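Local atomic coordinates of DNA-damage inducible protein DDI1-like protein (Leishmania major, PDB entry 5YQ8), a protein that probably acts as an aspartic protease of the DDI1 family, the part in hand being its retroviral protease-like domain. Residues Q58-R63 against Y81-Q86; C10-V15 against E36-M41. All blocks are in the same frame, centred on the assembly; numbering follows the deposited sequence.

From the N terminus, contact 2 comes first. It brings the tight turn after strand 7-12 against the end of helix 32-37, closing a loop that holds strands 15-21 and 29-31 and, between them, Asp22, probably the catalytic aspartate. The chain then leaves 36-41, runs through a long connection and enters contact 1, which closes the hairpin of strands 62-71 and 74-83. The two loops follow one another without nesting or crossing. Both contacts reach the same mixed sheet, contact 2 at strand 7-12 and contact 1 at strands 62-71 and 74-83, and they meet where Val82 CG1 packs on Met41 CE, 4.1 Å away.

Contact 1. Residues Q58-R63 against Y81-Q86; sequences QEICGR and YVIEDQ
Val82 faces both Cys61 and Gly62, a classic beta bulge at the open end of the antiparallel hairpin of strands 62-71 and 74-83, probably the base of the flap, as in retropepsins. The return bond is sound: Val82 N donates to Gly62 O at 2.8 Å, nearly straight at 168°, although it meets the oxygen from above the carbonyl plane. Val82 O is shared by two donors. Gly62 N reaches it weakly at 3.3 Å, and the Cys61 N bond is modelled so short that its length is doubtful. Gly62 O also receives a CA-H contact from Tyr81. On the other side of strand 74-83, Tyr81 makes backbone hydrogen bonds with Ser28 and Met30, and Ile83 with Met30 and Lys32.

Beyond the bulge, Ile60 CG2 presses on Ile83 CD1 at 3.5 Å. Gln58 gives Ile83 its CG, while its OE1 takes a weak hydrogen bond from Gly54 N. Arg63 lies extended beside the Tyr81 ring, its CG anti to the backbone N (chi1 -169°), and its NH1 is hydrogen-bonded to His65 ND1. The guanidinium is too far for more than a weak cation-pi attraction; Arg63 CD touches Tyr81 CE1 at 3.5 Å.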
loop_
_atom_site.group_PDB
_atom_site.type_symbol
_atom_site.label_atom_id
_atom_site.label_comp_id
_atom_site.label_asym_id
_atom_site.label_seq_id
_atom_site.Cartn_x
_atom_site.Cartn_y
_atom_site.Cartn_z
ATOM N N GLN A 58 -6.368 -3.609 -16.890
ATOM C CA GLN A 58 -7.074 -4.438 -15.909
ATOM C C GLN A 58 -8.215 -5.136 -16.648
ATOM O O GLN A 58 -9.087 -4.459 -17.223
ATOM C CB GLN A 58 -7.634 -3.540 -14.807
ATOM C CG GLN A 58 -8.517 -4.289 -13.811
ATOM C CD GLN A 58 -9.058 -3.436 -12.677
ATOM O OE1 GLN A 58 -8.511 -2.368 -12.349
ATOM N NE2 GLN A 58 -10.155 -3.928 -12.047
ATOM N N GLU A 59 -8.206 -6.466 -16.664
ATOM C CA GLU A 59 -9.275 -7.249 -17.363
ATOM C C GLU A 59 -9.692 -8.424 -16.442
ATOM O O GLU A 59 -8.970 -9.407 -16.233
ATOM C CB GLU A 59 -8.846 -7.705 -18.773
ATOM C CG GLU A 59 -8.353 -6.549 -19.664
ATOM C CD GLU A 59 -7.761 -7.044 -20.958
ATOM O OE1 GLU A 59 -7.403 -6.195 -21.817
ATOM O OE2 GLU A 59 -7.681 -8.293 -21.088
ATOM N N ILE A 60 -10.854 -8.276 -15.848
ATOM C CA ILE A 60 -11.214 -9.147 -14.772
ATOM C C ILE A 60 -12.017 -10.335 -15.331
ATOM O O ILE A 60 -12.672 -10.232 -16.378
ATOM C CB ILE A 60 -12.003 -8.375 -13.693
ATOM C CG1 ILE A 60 -13.427 -8.104 -14.168
ATOM C CG2 ILE A 60 -11.305 -7.047 -13.340
ATOM C CD1 ILE A 60 -14.239 -7.314 -13.192
ATOM N N CYS A 61 -11.965 -11.451 -14.616
ATOM C CA CYS A 61 -12.856 -12.574 -14.819
ATOM C C CYS A 61 -14.183 -12.361 -14.140
ATOM O O CYS A 61 -15.064 -13.116 -14.388
ATOM C CB CYS A 61 -12.290 -13.861 -14.220
ATOM S SG CYS A 61 -10.842 -14.507 -14.999
ATOM N N GLY A 62 -14.321 -11.401 -13.225
ATOM C CA GLY A 62 -15.583 -11.132 -12.553
ATOM C C GLY A 62 -15.306 -10.513 -11.196
ATOM O O GLY A 62 -14.174 -10.078 -10.933
ATOM N N ARG A 63 -16.358 -10.445 -10.373
ATOM C CA ARG A 63 -16.268 -9.929 -9.034
ATOM C C ARG A 63 -16.956 -10.845 -8.057
ATOM O O ARG A 63 -18.067 -11.240 -8.334
ATOM C CB ARG A 63 -16.901 -8.558 -8.975
ATOM C CG ARG A 63 -16.651 -7.785 -7.669
ATOM C CD ARG A 63 -17.326 -6.427 -7.675
ATOM N NE ARG A 63 -16.930 -5.630 -6.512
ATOM C CZ ARG A 63 -17.596 -5.515 -5.352
ATOM N NH1 ARG A 63 -18.777 -6.104 -5.135
ATOM N NH2 ARG A 63 -17.076 -4.761 -4.369
ATOM N N TYR A 81 -12.342 -8.521 -7.005
ATOM C CA TYR A 81 -12.333 -8.913 -8.397
ATOM C C TYR A 81 -11.517 -10.162 -8.580
ATOM O O TYR A 81 -10.648 -10.457 -7.812
ATOM C CB TYR A 81 -11.772 -7.784 -9.245
ATOM C CG TYR A 81 -12.613 -6.547 -9.226
ATOM C CD1 TYR A 81 -13.911 -6.562 -9.756
ATOM C CD2 TYR A 81 -12.138 -5.353 -8.729
ATOM C CE1 TYR A 81 -14.707 -5.441 -9.784
ATOM C CE2 TYR A 81 -12.926 -4.201 -8.811
ATOM C CZ TYR A 81 -14.227 -4.271 -9.315
ATOM O OH TYR A 81 -15.115 -3.226 -9.371
ATOM N N VAL A 82 -11.811 -10.896 -9.637
ATOM C CA VAL A 82 -11.057 -12.076 -9.984
ATOM C C VAL A 82 -10.412 -11.825 -11.343
ATOM O O VAL A 82 -11.125 -11.437 -12.293
ATOM C CB VAL A 82 -11.913 -13.360 -9.978
ATOM C CG1 VAL A 82 -11.080 -14.534 -10.405
ATOM C CG2 VAL A 82 -12.470 -13.644 -8.578
ATOM N N ILE A 83 -9.088 -12.009 -11.406
ATOM C CA ILE A 83 -8.308 -11.744 -12.597
ATOM C C ILE A 83 -7.361 -12.916 -12.861
ATOM O O ILE A 83 -6.622 -13.308 -11.966
ATOM C CB ILE A 83 -7.533 -10.415 -12.421
ATOM C CG1 ILE A 83 -8.513 -9.245 -12.298
ATOM C CG2 ILE A 83 -6.601 -10.192 -13.594
ATOM C CD1 ILE A 83 -7.993 -7.842 -12.546
ATOM N N GLU A 84 -7.341 -13.444 -14.083
ATOM C CA GLU A 84 -6.709 -14.753 -14.337
ATOM C C GLU A 84 -5.216 -14.871 -13.917
ATOM O O GLU A 84 -4.889 -15.649 -12.996
ATOM C CB GLU A 84 -6.909 -15.235 -15.800
ATOM C CG GLU A 84 -6.183 -16.584 -16.074
ATOM C CD GLU A 84 -6.100 -16.946 -17.544
ATOM O OE1 GLU A 84 -6.636 -18.013 -17.961
ATOM O OE2 GLU A 84 -5.439 -16.162 -18.278
ATOM N N ASP A 85 -4.332 -14.143 -14.601
ATOM C CA ASP A 85 -2.874 -14.281 -14.356
ATOM C C ASP A 85 -2.383 -13.067 -13.580
ATOM O O ASP A 85 -1.929 -12.098 -14.136
ATOM C CB ASP A 85 -2.039 -14.435 -15.649
ATOM C CG ASP A 85 -2.298 -15.737 -16.385
ATOM O OD1 ASP A 85 -2.475 -16.779 -15.740
ATOM O OD2 ASP A 85 -2.314 -15.713 -17.622
ATOM N N GLN A 86 -2.494 -13.163 -12.262
ATOM C CA GLN A 86 -1.960 -12.215 -11.319
ATOM C C GLN A 86 -0.909 -12.974 -10.491
ATOM O O GLN A 86 -1.112 -14.113 -10.029
ATOM C CB GLN A 86 -3.094 -11.675 -10.455
ATOM C CG GLN A 86 -2.675 -10.649 -9.422
ATOM C CD GLN A 86 -3.796 -10.242 -8.447
ATOM O OE1 GLN A 86 -4.484 -9.243 -8.649
ATOM N NE2 GLN A 86 -3.928 -10.977 -7.348
#

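Contact 2. Residues C10-V15 against E36-M41; sequences CTINQV and ERCGLM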
loop_
_atom_site.group_PDB
_atom_site.type_symbol
_atom_site.label_atom_id
_atom_site.label_comp_id
_atom_site.label_asym_id
_atom_site.label_seq_id
_atom_site.Cartn_x
_atom_site.Cartn_y
_atom_site.Cartn_z
ATOM N N CYS A 10 -4.388 -16.411 5.886
ATOM C CA CYS A 10 -5.805 -16.568 6.145
ATOM C C CYS A 10 -6.315 -17.813 5.427
ATOM O O CYS A 10 -5.599 -18.429 4.660
ATOM C CB CYS A 10 -6.585 -15.346 5.607
ATOM S SG CYS A 10 -6.480 -14.988 3.819
ATOM N N THR A 11 -7.591 -18.141 5.613
ATOM C CA THR A 11 -8.204 -19.307 4.951
ATOM C C THR A 11 -9.553 -18.921 4.320
ATOM O O THR A 11 -10.339 -18.234 4.927
ATOM C CB THR A 11 -8.444 -20.485 5.952
ATOM O OG1 THR A 11 -9.353 -20.093 6.997
ATOM C CG2 THR A 11 -7.181 -20.922 6.582
ATOM N N ILE A 12 -9.841 -19.442 3.137
ATOM C CA ILE A 12 -11.124 -19.338 2.495
ATOM C C ILE A 12 -11.588 -20.743 2.180
ATOM O O ILE A 12 -10.927 -21.453 1.386
ATOM C CB ILE A 12 -11.005 -18.557 1.194
ATOM C CG1 ILE A 12 -10.371 -17.180 1.484
ATOM C CG2 ILE A 12 -12.371 -18.400 0.534
ATOM C CD1 ILE A 12 -10.299 -16.182 0.342
ATOM N N ASN A 13 -12.721 -21.137 2.757
ATOM C CA ASN A 13 -13.253 -22.499 2.669
ATOM C C ASN A 13 -12.170 -23.482 3.037
ATOM O O ASN A 13 -11.746 -24.249 2.153
ATOM C CB ASN A 13 -13.708 -22.862 1.272
ATOM C CG ASN A 13 -14.665 -21.910 0.747
ATOM O OD1 ASN A 13 -15.701 -21.656 1.352
ATOM N ND2 ASN A 13 -14.366 -21.413 -0.407
ATOM N N GLN A 14 -11.633 -23.390 4.247
ATOM C CA GLN A 14 -10.650 -24.361 4.761
ATOM C C GLN A 14 -9.239 -24.300 4.126
ATOM O O GLN A 14 -8.353 -24.950 4.663
ATOM C CB GLN A 14 -11.210 -25.824 4.579
ATOM C CG GLN A 14 -12.556 -26.147 5.182
ATOM C CD GLN A 14 -12.471 -26.148 6.681
ATOM O OE1 GLN A 14 -11.391 -26.301 7.257
ATOM N NE2 GLN A 14 -13.590 -25.909 7.319
ATOM N N VAL A 15 -9.052 -23.596 3.002
ATOM C CA VAL A 15 -7.866 -23.597 2.200
ATOM C C VAL A 15 -6.981 -22.427 2.591
ATOM O O VAL A 15 -7.397 -21.304 2.685
ATOM C CB VAL A 15 -8.213 -23.453 0.713
ATOM C CG1 VAL A 15 -6.916 -23.400 -0.170
ATOM C CG2 VAL A 15 -9.142 -24.577 0.273
ATOM N N GLU A 36 -10.275 -20.682 -7.952
ATOM C CA GLU A 36 -10.412 -22.088 -8.338
ATOM C C GLU A 36 -9.911 -23.012 -7.216
ATOM O O GLU A 36 -10.521 -24.041 -6.855
ATOM C CB GLU A 36 -9.661 -22.378 -9.652
ATOM C CG GLU A 36 -10.438 -22.010 -10.937
ATOM C CD GLU A 36 -9.627 -22.145 -12.242
ATOM O OE1 GLU A 36 -8.450 -21.722 -12.283
ATOM O OE2 GLU A 36 -10.161 -22.688 -13.229
ATOM N N ARG A 37 -8.804 -22.647 -6.614
ATOM C CA ARG A 37 -8.248 -23.476 -5.527
ATOM C C ARG A 37 -9.103 -23.448 -4.259
ATOM O O ARG A 37 -9.041 -24.367 -3.470
ATOM C CB ARG A 37 -6.804 -23.056 -5.275
ATOM C CG ARG A 37 -6.039 -23.809 -4.197
ATOM C CD ARG A 37 -4.551 -23.459 -4.342
ATOM N NE ARG A 37 -4.276 -22.025 -4.245
ATOM C CZ ARG A 37 -4.165 -21.332 -3.107
ATOM N NH1 ARG A 37 -4.224 -21.905 -1.903
ATOM N NH2 ARG A 37 -3.949 -20.060 -3.178
ATOM N N CYS A 38 -9.888 -22.399 -4.095
ATOM C CA CYS A 38 -10.775 -22.205 -2.977
ATOM C C CYS A 38 -12.233 -22.547 -3.338
ATOM O O CYS A 38 -13.132 -22.399 -2.516
ATOM C CB CYS A 38 -10.670 -20.719 -2.500
ATOM S SG CYS A 38 -9.058 -20.325 -1.733
ATOM N N GLY A 39 -12.479 -22.985 -4.566
ATOM C CA GLY A 39 -13.814 -23.388 -4.973
ATOM C C GLY A 39 -14.800 -22.215 -5.116
ATOM O O GLY A 39 -15.948 -22.370 -4.796
ATOM N N LEU A 40 -14.342 -21.072 -5.621
ATOM C CA LEU A 40 -15.090 -19.823 -5.670
ATOM C C LEU A 40 -15.539 -19.403 -7.060
ATOM O O LEU A 40 -16.098 -18.317 -7.228
ATOM C CB LEU A 40 -14.208 -18.693 -5.109
ATOM C CG LEU A 40 -13.653 -18.845 -3.712
ATOM C CD1 LEU A 40 -12.822 -17.640 -3.371
ATOM C CD2 LEU A 40 -14.819 -19.000 -2.734
ATOM N N MET A 41 -15.344 -20.241 -8.066
ATOM C CA MET A 41 -15.765 -19.888 -9.431
ATOM C C MET A 41 -17.251 -19.808 -9.578
ATOM O O MET A 41 -17.758 -18.944 -10.313
ATOM C CB MET A 41 -15.233 -20.895 -10.421
ATOM C CG MET A 41 -13.719 -20.873 -10.506
ATOM S SD MET A 41 -13.208 -19.427 -11.369
ATOM C CE MET A 41 -12.704 -18.304 -10.103
#
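Cys38 turns its sulfur into the type I' beta turn from Ile12 to Val15, which links strands 7-12 and 15-21 in the retropepsin-like fold. The residues after Cys38 leave helix 32-37 through a Schellman motif, with Gly39 at positive phi and its N bonded back to Glu36 O, and this brings Leu40 round to face the turn as well.

The close-packed part is apolar, with Ile12, Cys38 and Leu40 buried and Val15 at its margin. Cys38 SG faces both Ile12 and Val15, 3.9 Å from Ile12 CB and 4.1 Å from Val15 CB. Leu40 crosses Ile12 at about a right angle, with its CD1 4.0 Å from Ile12 CG2. Behind them Met30 touches both Ile12 and Leu40, while Val17 backs Cys38.

Toward solvent the contact thins to single side chains. Arg37 reaches past Val15, its chain bent at chi3 (58°), and NH1 lies 3.5 Å from Val15 CG1; this guanidinium is held by Leu16 O at NH1 and by a salt bridge from NH2 to Asp89. Exposed Asn13 supplies the sole hydrogen bond between the segments. Its CG stands anti to its carbonyl carbon, which carries ND2 to Cys38 O. Asn13 ND2 lies 3.4 Å from Leu40 CD2 and donates to Cys38 O at 2.6 Å with an N-H...O angle of only 132°; ND2 lies in the Cys38 carbonyl plane, but the oxygen is tilted from the Asn13 amide plane.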